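Local coordinates for protein PLP-Dependent L-Arginine Hydroxylase MppP (Streptomyces wadayamensis, PDB 6C9B) that oxidises L-arginine with the help of pyridoxal 5'-phosphate, giving 4-hydroxy-2-ketoarginine and 2-ketoarginine as products, and works as a dimer of the aminotransferase class I fold, at residues L72-P78 with A198-Y203; I96-L101 with L241-Y247; F280-R285 with L355-T359. All coordinates share one frame; numbering follows the deposited sequence. Where two conformers were deposited one is given.

Contact 1: L72-P78 with A198-Y203; sequences LGQHGYP and AHYDHY
A Schellman motif with Gly73 as its C-prime residue ends helix 57-71, and the loop behind it lies against residues 198-203, which lead into helix 202-209. Gly73 sits at positive phi with its CA 3.5 Å from His199 O, so the two segments run past each other almost backbone to backbone. One water bridges them, donating to both Gly73 O and His199 O.

The side chain of Gln74 carries most of the polar contact. Bent at chi2 (-49°), it folds its amide across the opposing turn. Gln74 OE1 takes the first amide of the new helix, His202 N, at 2.8 Å, and Gln74 NE2 gives a nearly straight bond (168°) to Tyr200 O, 2.9 Å away. The other NE2 hydrogen goes back to Leu72 O, also in the amide plane. Tyr200 O is gripped a second time, by His202 ND1, which arrives from the face opposite to Gln74 NE2.

Asp201 is the N-cap of helix 202-209: its OD1 accepts from Ala204 N, while Asp201 OD2 reaches across to Gly76 N at 2.8 Å, met on its syn side. Beyond it, the Tyr203 ring carries Tyr77 CA over one face, 4.2 Å from its centroid, with Pro78 CD close to Tyr203 CD1 at 4.2 Å. The Tyr203 hydroxyl continues to Glu217, and His199 NE2 is bonded to Arg192 O.

Three bonds to one amide fix the rotation of Gln74 and settle which end is oxygen and which nitrogen. The carboxylate of Asp201 is shared between capping its own helix and holding the 72-78 loop; these N-H donors would be expected to favour its charged form.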
loop_
_atom_site.group_PDB
_atom_site.type_symbol
_atom_site.label_atom_id
_atom_site.label_comp_id
_atom_site.label_asym_id
_atom_site.label_seq_id
_atom_site.Cartn_x
_atom_site.Cartn_y
_atom_site.Cartn_z
ATOM N N LEU B 72 -13.682 -7.479 18.525
ATOM C CA LEU B 72 -14.532 -6.304 18.404
ATOM C C LEU B 72 -15.996 -6.659 18.127
ATOM O O LEU B 72 -16.764 -5.798 17.685
ATOM C CB LEU B 72 -13.966 -5.372 17.328
ATOM C CG LEU B 72 -12.535 -4.862 17.599
ATOM C CD1 LEU B 72 -12.100 -3.902 16.493
ATOM C CD2 LEU B 72 -12.408 -4.170 18.963
ATOM N N GLY B 73 -16.406 -7.896 18.421
ATOM C CA GLY B 73 -17.809 -8.255 18.447
ATOM C C GLY B 73 -18.362 -8.653 17.104
ATOM O O GLY B 73 -19.582 -8.838 16.979
ATOM N N GLN B 74 -17.512 -8.785 16.099
ATOM C CA GLN B 74 -17.963 -8.985 14.725
ATOM C C GLN B 74 -17.978 -10.471 14.386
ATOM O O GLN B 74 -17.326 -10.934 13.445
ATOM C CB GLN B 74 -17.074 -8.201 13.766
ATOM C CG GLN B 74 -16.969 -6.732 14.079
ATOM C CD GLN B 74 -18.326 -6.095 14.295
ATOM O OE1 GLN B 74 -19.139 -6.001 13.375
ATOM N NE2 GLN B 74 -18.592 -5.693 15.510
ATOM N N HIS B 75 -18.784 -11.208 15.159
ATOM C CA HIS B 75 -18.760 -12.670 15.103
ATOM C C HIS B 75 -19.274 -13.223 13.781
ATOM O O HIS B 75 -18.840 -14.301 13.366
ATOM C CB HIS B 75 -19.585 -13.239 16.257
ATOM C CG HIS B 75 -19.179 -12.704 17.591
ATOM N ND1 HIS B 75 -17.956 -12.984 18.162
ATOM C CD2 HIS B 75 -19.816 -11.871 18.447
ATOM C CE1 HIS B 75 -17.864 -12.354 19.321
ATOM N NE2 HIS B 75 -18.980 -11.674 19.518
ATOM N N GLY B 76 -20.185 -12.518 13.111
ATOM C CA GLY B 76 -20.734 -12.964 11.845
ATOM C C GLY B 76 -19.922 -12.643 10.606
ATOM O O GLY B 76 -20.420 -12.832 9.488
ATOM N N TYR B 77 -18.678 -12.183 10.746
ATOM C CA TYR B 77 -17.862 -11.915 9.576
ATOM C C TYR B 77 -17.737 -13.187 8.735
ATOM O O TYR B 77 -17.765 -14.308 9.265
ATOM C CB TYR B 77 -16.476 -11.385 9.972
ATOM C CG TYR B 77 -15.477 -12.442 10.371
ATOM C CD1 TYR B 77 -15.488 -12.994 11.645
ATOM C CD2 TYR B 77 -14.513 -12.890 9.471
ATOM C CE1 TYR B 77 -14.570 -13.980 12.010
ATOM C CE2 TYR B 77 -13.604 -13.875 9.830
ATOM C CZ TYR B 77 -13.632 -14.404 11.094
ATOM O OH TYR B 77 -12.721 -15.381 11.455
ATOM N N PRO B 78 -17.639 -13.046 7.416
ATOM C CA PRO B 78 -17.481 -14.221 6.551
ATOM C C PRO B 78 -16.076 -14.780 6.642
ATOM O O PRO B 78 -15.110 -14.139 6.205
ATOM C CB PRO B 78 -17.778 -13.666 5.161
ATOM C CG PRO B 78 -17.283 -12.218 5.273
ATOM C CD PRO B 78 -17.646 -11.784 6.642
ATOM N N ALA B 198 -19.772 0.602 18.937
ATOM C CA ALA B 198 -19.599 0.064 17.599
ATOM C C ALA B 198 -19.277 -1.419 17.599
ATOM O O ALA B 198 -18.856 -1.941 16.561
ATOM C CB ALA B 198 -18.492 0.827 16.857
ATOM N N HIS B 199 -19.441 -2.109 18.735
ATOM C CA HIS B 199 -19.068 -3.515 18.824
ATOM C C HIS B 199 -20.256 -4.451 18.719
ATOM O O HIS B 199 -20.080 -5.663 18.851
ATOM C CB HIS B 199 -18.311 -3.793 20.118
ATOM C CG HIS B 199 -17.008 -3.062 20.208
ATOM N ND1 HIS B 199 -16.164 -3.168 21.297
ATOM C CD2 HIS B 199 -16.422 -2.191 19.351
ATOM C CE1 HIS B 199 -15.119 -2.379 21.104
ATOM N NE2 HIS B 199 -15.246 -1.787 19.926
ATOM N N TYR B 200 -21.453 -3.939 18.453
ATOM C CA TYR B 200 -22.515 -4.828 18.023
ATOM C C TYR B 200 -22.143 -5.406 16.661
ATOM O O TYR B 200 -21.344 -4.828 15.921
ATOM C CB TYR B 200 -23.845 -4.089 17.974
ATOM C CG TYR B 200 -23.963 -3.032 16.903
ATOM C CD1 TYR B 200 -24.342 -3.379 15.607
ATOM C CD2 TYR B 200 -23.724 -1.687 17.177
ATOM C CE1 TYR B 200 -24.488 -2.419 14.622
ATOM C CE2 TYR B 200 -23.849 -0.712 16.179
ATOM C CZ TYR B 200 -24.222 -1.109 14.906
ATOM O OH TYR B 200 -24.394 -0.198 13.903
ATOM N N ASP B 201 -22.693 -6.576 16.349
ATOM C CA ASP B 201 -22.252 -7.329 15.170
ATOM C C ASP B 201 -22.812 -6.677 13.905
ATOM O O ASP B 201 -24.002 -6.796 13.603
ATOM C CB ASP B 201 -22.709 -8.781 15.289
ATOM C CG ASP B 201 -22.104 -9.674 14.230
ATOM O OD1 ASP B 201 -21.687 -9.160 13.169
ATOM O OD2 ASP B 201 -22.017 -10.899 14.473
ATOM N N HIS B 202 -21.959 -5.957 13.168
ATOM C CA HIS B 202 -22.392 -5.257 11.952
ATOM C C HIS B 202 -22.678 -6.221 10.817
ATOM O O HIS B 202 -23.556 -5.971 9.981
ATOM C CB HIS B 202 -21.307 -4.272 11.487
ATOM C CG HIS B 202 -21.169 -3.055 12.349
ATOM N ND1 HIS B 202 -21.224 -3.103 13.726
ATOM C CD2 HIS B 202 -20.935 -1.759 12.026
ATOM C CE1 HIS B 202 -21.076 -1.884 14.210
ATOM N NE2 HIS B 202 -20.899 -1.047 13.202
ATOM N N TYR B 203 -21.935 -7.316 10.759
ATOM C CA TYR B 203 -22.124 -8.271 9.676
ATOM C C TYR B 203 -23.459 -8.985 9.802
ATOM O O TYR B 203 -24.111 -9.270 8.790
ATOM C CB TYR B 203 -20.939 -9.237 9.652
ATOM C CG TYR B 203 -19.670 -8.488 9.347
ATOM C CD1 TYR B 203 -19.320 -8.215 8.038
ATOM C CD2 TYR B 203 -18.844 -8.001 10.369
ATOM C CE1 TYR B 203 -18.171 -7.493 7.728
ATOM C CE2 TYR B 203 -17.690 -7.275 10.061
ATOM C CZ TYR B 203 -17.376 -7.029 8.725
ATOM O OH TYR B 203 -16.267 -6.321 8.369
HETATM O O HOH W 1 -21.295 -8.358 19.135
#

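Contact 2: I96-L101 with L241-Y247; sequences ILARSL and LPVEKIY
With chi1 at -65°, Ser100 OG lies beside its own backbone N and turns back along helix 90-101 to Ile96 O, while Ile246 reaches toward it with an extended CG1-CD1 arm (chi2 173°). The contact is a helix-helix packing in the large domain of the class I aminotransferase fold, where helix 90-101 meets the start of helix 243-250. The axes of the short stretches 96-101 and 243-247 approach to 9.0 Å, with 124° between their N-to-C directions.

At Ser100, whose CB points toward the other segment, the backbones come close, Ser100 CA lying 5.3 Å from Pro242 CA. Ser100 OG donates to Ile96 O at 2.7 Å, from the face opposite to the helical Ser100 N, and so enters a mainly apolar patch of the interface with its hydrogen already spent. Ile246 CD1 lies 3.4 Å from Ser100 OG, and Pro242 CD packs beside Ser100 CB.

Further along, Leu241 CD1 touches Leu101 CD2, at 3.7 Å, and also a methyl of Leu97. At the other end Ile96 CD1 meets CA and CD2 of Tyr247, whose hydroxyl bonds to Ser86 O; Leu233 and Cys87 also touch Ile96, so the packing continues onto the large sheet.

Arg99, bent at chi2 and chi3, points its NE to Glu95 of the second subunit in a salt bridge. Ile246 CG2 lies over one face of the Arg99 guanidinium, offset toward its rim, 3.8 Å from Arg99 NH1.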
loop_
_atom_site.group_PDB
_atom_site.type_symbol
_atom_site.label_atom_id
_atom_site.label_comp_id
_atom_site.label_asym_id
_atom_site.label_seq_id
_atom_site.Cartn_x
_atom_site.Cartn_y
_atom_site.Cartn_z
ATOM N N ILE B 96 -9.030 0.426 -4.005
ATOM C CA ILE B 96 -9.607 -0.721 -4.703
ATOM C C ILE B 96 -11.114 -0.550 -4.823
ATOM O O ILE B 96 -11.697 -0.753 -5.899
ATOM C CB ILE B 96 -9.227 -2.017 -3.962
ATOM C CG1 ILE B 96 -7.730 -2.284 -4.099
ATOM C CG2 ILE B 96 -10.021 -3.196 -4.492
ATOM C CD1 ILE B 96 -7.203 -3.303 -3.101
ATOM N N LEU B 97 -11.767 -0.176 -3.716
ATOM C CA LEU B 97 -13.217 -0.017 -3.730
ATOM C C LEU B 97 -13.622 1.101 -4.678
ATOM O O LEU B 97 -14.614 0.999 -5.405
ATOM C CB LEU B 97 -13.722 0.258 -2.313
ATOM C CG LEU B 97 -15.216 0.573 -2.156
ATOM C CD1 LEU B 97 -16.060 -0.590 -2.660
ATOM C CD2 LEU B 97 -15.561 0.909 -0.700
ATOM N N ALA B 98 -12.902 2.204 -4.638
ATOM C CA ALA B 98 -13.285 3.347 -5.456
ATOM C C ALA B 98 -13.152 3.008 -6.936
ATOM O O ALA B 98 -14.037 3.325 -7.738
ATOM C CB ALA B 98 -12.418 4.546 -5.089
ATOM N N ARG B 99 -12.019 2.414 -7.328
ATOM C CA ARG B 99 -11.853 2.064 -8.732
ATOM C C ARG B 99 -12.879 1.013 -9.132
ATOM O O ARG B 99 -13.402 1.053 -10.253
ATOM C CB ARG B 99 -10.420 1.597 -9.003
ATOM C CG ARG B 99 -10.168 1.442 -10.519
ATOM C CD ARG B 99 -8.833 2.012 -10.929
ATOM N NE ARG B 99 -7.687 1.226 -10.502
ATOM C CZ ARG B 99 -7.349 0.053 -11.022
ATOM N NH1 ARG B 99 -6.245 -0.544 -10.606
ATOM N NH2 ARG B 99 -8.127 -0.540 -11.926
ATOM N N SER B 100 -13.230 0.109 -8.203
ATOM C CA SER B 100 -14.249 -0.904 -8.485
ATOM C C SER B 100 -15.627 -0.273 -8.656
ATOM O O SER B 100 -16.382 -0.653 -9.564
ATOM C CB SER B 100 -14.305 -1.929 -7.367
ATOM O OG SER B 100 -13.084 -2.655 -7.296
ATOM N N LEU B 101 -15.984 0.660 -7.772
ATOM C CA LEU B 101 -17.255 1.371 -7.908
ATOM C C LEU B 101 -17.368 2.064 -9.254
ATOM O O LEU B 101 -18.454 2.103 -9.843
ATOM C CB LEU B 101 -17.409 2.397 -6.785
ATOM C CG LEU B 101 -17.807 1.839 -5.428
ATOM C CD1 LEU B 101 -17.572 2.903 -4.360
ATOM C CD2 LEU B 101 -19.276 1.428 -5.433
ATOM N N LEU B 241 -19.241 -5.799 -7.846
ATOM C CA LEU B 241 -18.169 -4.895 -8.197
ATOM C C LEU B 241 -16.897 -5.707 -8.349
ATOM O O LEU B 241 -16.722 -6.695 -7.633
ATOM C CB LEU B 241 -17.922 -3.844 -7.108
ATOM C CG LEU B 241 -19.121 -3.036 -6.633
ATOM C CD1 LEU B 241 -18.719 -2.260 -5.376
ATOM C CD2 LEU B 241 -19.615 -2.098 -7.702
ATOM N N PRO B 242 -15.955 -5.265 -9.174
ATOM C CA PRO B 242 -14.746 -6.075 -9.412
ATOM C C PRO B 242 -13.654 -5.915 -8.370
ATOM O O PRO B 242 -12.472 -5.800 -8.721
ATOM C CB PRO B 242 -14.279 -5.573 -10.786
ATOM C CG PRO B 242 -14.725 -4.156 -10.810
ATOM C CD PRO B 242 -16.046 -4.142 -10.126
ATOM N N VAL B 243 -14.018 -5.939 -7.085
ATOM C CA VAL B 243 -13.030 -5.707 -6.030
ATOM C C VAL B 243 -11.984 -6.820 -6.008
ATOM O O VAL B 243 -10.815 -6.574 -5.719
ATOM C CB VAL B 243 -13.708 -5.554 -4.651
ATOM C CG1 VAL B 243 -14.499 -4.230 -4.593
ATOM C CG2 VAL B 243 -14.599 -6.765 -4.314
ATOM N N GLU B 244 -12.380 -8.065 -6.268
ATOM C CA GLU B 244 -11.394 -9.143 -6.223
ATOM C C GLU B 244 -10.354 -9.015 -7.334
ATOM O O GLU B 244 -9.159 -9.264 -7.116
ATOM C CB GLU B 244 -12.098 -10.497 -6.306
ATOM C CG GLU B 244 -12.848 -10.830 -5.038
ATOM C CD GLU B 244 -13.836 -11.952 -5.251
ATOM O OE1 GLU B 244 -14.901 -11.718 -5.865
ATOM O OE2 GLU B 244 -13.521 -13.072 -4.823
ATOM N N LYS B 245 -10.795 -8.666 -8.544
ATOM C CA LYS B 245 -9.878 -8.517 -9.675
ATOM C C LYS B 245 -8.944 -7.336 -9.464
ATOM O O LYS B 245 -7.730 -7.464 -9.651
ATOM C CB LYS B 245 -10.672 -8.357 -10.970
ATOM C CG LYS B 245 -9.873 -7.906 -12.201
ATOM C CD LYS B 245 -8.670 -8.782 -12.530
ATOM C CE LYS B 245 -8.165 -8.492 -13.954
ATOM N NZ LYS B 245 -6.678 -8.447 -14.088
ATOM N N ILE B 246 -9.472 -6.198 -9.016
ATOM C CA ILE B 246 -8.615 -5.033 -8.850
ATOM C C ILE B 246 -7.662 -5.250 -7.676
ATOM O O ILE B 246 -6.472 -4.932 -7.770
ATOM C CB ILE B 246 -9.447 -3.752 -8.712
ATOM C CG1 ILE B 246 -10.117 -3.472 -10.067
ATOM C CG2 ILE B 246 -8.554 -2.560 -8.303
ATOM C CD1 ILE B 246 -11.139 -2.306 -10.068
ATOM N N TYR B 247 -8.145 -5.884 -6.602
ATOM C CA TYR B 247 -7.242 -6.300 -5.520
ATOM C C TYR B 247 -6.059 -7.062 -6.085
ATOM O O TYR B 247 -4.894 -6.751 -5.793
ATOM C CB TYR B 247 -7.985 -7.161 -4.495
ATOM C CG TYR B 247 -7.105 -7.776 -3.437
ATOM C CD1 TYR B 247 -6.495 -8.994 -3.633
ATOM C CD2 TYR B 247 -6.894 -7.126 -2.225
ATOM C CE1 TYR B 247 -5.684 -9.564 -2.653
ATOM C CE2 TYR B 247 -6.083 -7.687 -1.248
ATOM C CZ TYR B 247 -5.487 -8.904 -1.471
ATOM O OH TYR B 247 -4.685 -9.451 -0.494
#

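Contact 3: F280-R285 with L355-T359; sequences FILHNR and LSRST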
loop_
_atom_site.group_PDB
_atom_site.type_symbol
_atom_site.label_atom_id
_atom_site.label_comp_id
_atom_site.label_asym_id
_atom_site.label_seq_id
_atom_site.Cartn_x
_atom_site.Cartn_y
_atom_site.Cartn_z
ATOM N N PHE B 280 -6.985 4.661 28.664
ATOM C CA PHE B 280 -5.904 5.559 28.276
ATOM C C PHE B 280 -6.423 6.703 27.415
ATOM O O PHE B 280 -6.077 7.865 27.637
ATOM C CB PHE B 280 -4.831 4.774 27.532
ATOM C CG PHE B 280 -3.676 5.613 27.066
ATOM C CD1 PHE B 280 -2.716 6.053 27.960
ATOM C CD2 PHE B 280 -3.538 5.936 25.737
ATOM C CE1 PHE B 280 -1.646 6.828 27.527
ATOM C CE2 PHE B 280 -2.472 6.712 25.316
ATOM C CZ PHE B 280 -1.534 7.149 26.208
ATOM N N ILE B 281 -7.222 6.385 26.393
ATOM C CA ILE B 281 -7.819 7.424 25.558
ATOM C C ILE B 281 -8.726 8.339 26.384
ATOM O O ILE B 281 -8.704 9.565 26.215
ATOM C CB ILE B 281 -8.577 6.772 24.388
ATOM C CG1 ILE B 281 -7.581 5.996 23.486
ATOM C CG2 ILE B 281 -9.364 7.826 23.586
ATOM C CD1 ILE B 281 -6.504 6.844 22.791
ATOM N N LEU B 282 -9.549 7.768 27.279
ATOM C CA LEU B 282 -10.389 8.594 28.151
ATOM C C LEU B 282 -9.546 9.539 29.001
ATOM O O LEU B 282 -9.880 10.722 29.160
ATOM C CB LEU B 282 -11.253 7.706 29.037
ATOM C CG LEU B 282 -12.197 8.407 30.030
ATOM C CD1 LEU B 282 -13.085 9.455 29.336
ATOM C CD2 LEU B 282 -13.045 7.364 30.726
ATOM N N HIS B 283 -8.423 9.046 29.510
ATOM C CA HIS B 283 -7.538 9.887 30.302
ATOM C C HIS B 283 -7.004 11.049 29.479
ATOM O O HIS B 283 -6.977 12.199 29.937
ATOM C CB HIS B 283 -6.372 9.068 30.833
ATOM C CG HIS B 283 -5.411 9.885 31.623
ATOM N ND1 HIS B 283 -5.624 10.193 32.946
ATOM C CD2 HIS B 283 -4.254 10.496 31.274
ATOM C CE1 HIS B 283 -4.630 10.939 33.390
ATOM N NE2 HIS B 283 -3.785 11.138 32.399
ATOM N N ASN B 284 -6.563 10.760 28.255
ATOM C CA ASN B 284 -5.966 11.800 27.425
ATOM C C ASN B 284 -7.016 12.797 26.956
ATOM O O ASN B 284 -6.748 13.999 26.895
ATOM C CB ASN B 284 -5.232 11.185 26.237
ATOM C CG ASN B 284 -3.847 10.685 26.612
ATOM O OD1 ASN B 284 -3.417 10.823 27.742
ATOM N ND2 ASN B 284 -3.152 10.102 25.649
ATOM N N ARG B 285 -8.218 12.327 26.615
ATOM C CA ARG B 285 -9.306 13.256 26.331
ATOM C C ARG B 285 -9.557 14.184 27.511
ATOM O O ARG B 285 -9.765 15.392 27.334
ATOM C CB ARG B 285 -10.568 12.467 25.981
ATOM C CG ARG B 285 -11.818 13.308 25.869
ATOM C CD ARG B 285 -12.901 12.548 25.108
ATOM N NE ARG B 285 -12.702 12.700 23.671
ATOM C CZ ARG B 285 -12.276 11.754 22.832
ATOM N NH1 ARG B 285 -12.140 12.060 21.551
ATOM N NH2 ARG B 285 -12.042 10.508 23.226
ATOM N N LEU B 355 -4.990 11.978 20.106
ATOM C CA LEU B 355 -4.963 11.505 21.485
ATOM C C LEU B 355 -4.134 10.234 21.667
ATOM O O LEU B 355 -3.805 9.883 22.809
ATOM C CB LEU B 355 -6.380 11.247 21.981
ATOM C CG LEU B 355 -7.338 12.445 21.998
ATOM C CD1 LEU B 355 -8.668 11.993 22.569
ATOM C CD2 LEU B 355 -6.788 13.613 22.815
ATOM N N SER B 356 -3.801 9.531 20.578
ATOM C CA SER B 356 -2.975 8.322 20.684
ATOM C C SER B 356 -1.516 8.744 20.761
ATOM O O SER B 356 -0.725 8.571 19.831
ATOM C CB SER B 356 -3.222 7.378 19.518
ATOM O OG SER B 356 -4.549 6.877 19.580
ATOM N N ARG B 357 -1.180 9.288 21.932
ATOM C CA ARG B 357 0.091 9.925 22.226
ATOM C C ARG B 357 0.384 9.674 23.692
ATOM O O ARG B 357 -0.529 9.586 24.509
ATOM C CB ARG B 357 0.065 11.441 21.999
ATOM C CG ARG B 357 -0.186 11.870 20.570
ATOM C CD ARG B 357 0.957 11.464 19.713
ATOM N NE ARG B 357 0.856 12.032 18.370
ATOM C CZ ARG B 357 0.150 11.512 17.379
ATOM N NH1 ARG B 357 -0.546 10.380 17.532
ATOM N NH2 ARG B 357 0.148 12.133 16.221
ATOM N N SER B 358 1.661 9.592 24.030
ATOM C CA SER B 358 2.013 9.587 25.439
ATOM C C SER B 358 1.472 10.849 26.095
ATOM O O SER B 358 1.427 11.919 25.485
ATOM C CB SER B 358 3.528 9.474 25.597
ATOM O OG SER B 358 3.949 8.185 25.181
ATOM N N THR B 359 1.032 10.716 27.346
ATOM C CA THR B 359 0.289 11.796 27.973
ATOM C C THR B 359 1.158 13.028 28.160
ATOM O O THR B 359 0.670 14.153 28.031
ATOM C CB THR B 359 -0.287 11.312 29.306
ATOM O OG1 THR B 359 -1.093 10.150 29.071
ATOM C CG2 THR B 359 -1.152 12.376 29.954
#
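Phe280 opens the contact from the long helix 256-291, turning the rim of its ring to the loop that joins strand 350-354 to helix 359-372 in the smaller, C-terminal part of the aminotransferase fold. Phe280 CZ meets Arg357 O edge-on, near the ring plane, at 3.1 Å; Phe280 CE1 comes to 3.7 Å from Thr359 OG1.

One residue on, Ile281 bends its CD1 toward Ser356 OG and Leu355 O, and its CG2 touches Leu355 CD1. His283, a half turn further, sets the edge of its imidazole against the methyl CG2 of Thr359.

Asn284 holds the loop by its amide. CG stands beside the backbone N (chi1 -81°), which sends the group straight across to the opposing segment. Asn284 ND2 gives a well-directed bond to Leu355 O at 2.9 Å, in both the carbonyl plane and its own amide plane, and a weak one (129°) to Arg357 O. Asn284 OD1 receives Thr359 OG1 on a lone pair at 2.8 Å. The amide's flip is settled by the two backbone carbonyls, which can only accept and so require nitrogen at ND2; OD1 is then left for the threonine hydroxyl. Two carbonyls of the loop and the first residue of the following helix are all tied to this one side chain.

On the far side of the loop Arg357 bonds to Asn24 O and Asp27 O, its side chain about 7 Å from the bound 4-hydroxy-2-ketoarginine. The segment 280-285 ends in Arg285, held by Glu310 and Ser307 O, with Leu355 CD1 over one face of its guanidinium, 3.6 Å from Arg285 NH1.

How the contacts relate
From the N terminus, helix 57-71 ends in the loop of contact 1, and the chain then enters strand 84-87 and helix 90-101, the first half of contact 2. Contact 1 closes at 198-203, before the chain crosses the large sheet again and reaches 241-247, where contact 2 closes; the two therefore cross. Their centres are about 23 Å apart, and strand 231-235 packs against both. Contact 3 follows in series, joining helix 256-291 to the loop after strand 350-354 of the small sheet. It lies on the other side of the chain's centre from contact 2, with about 36 Å between the centres.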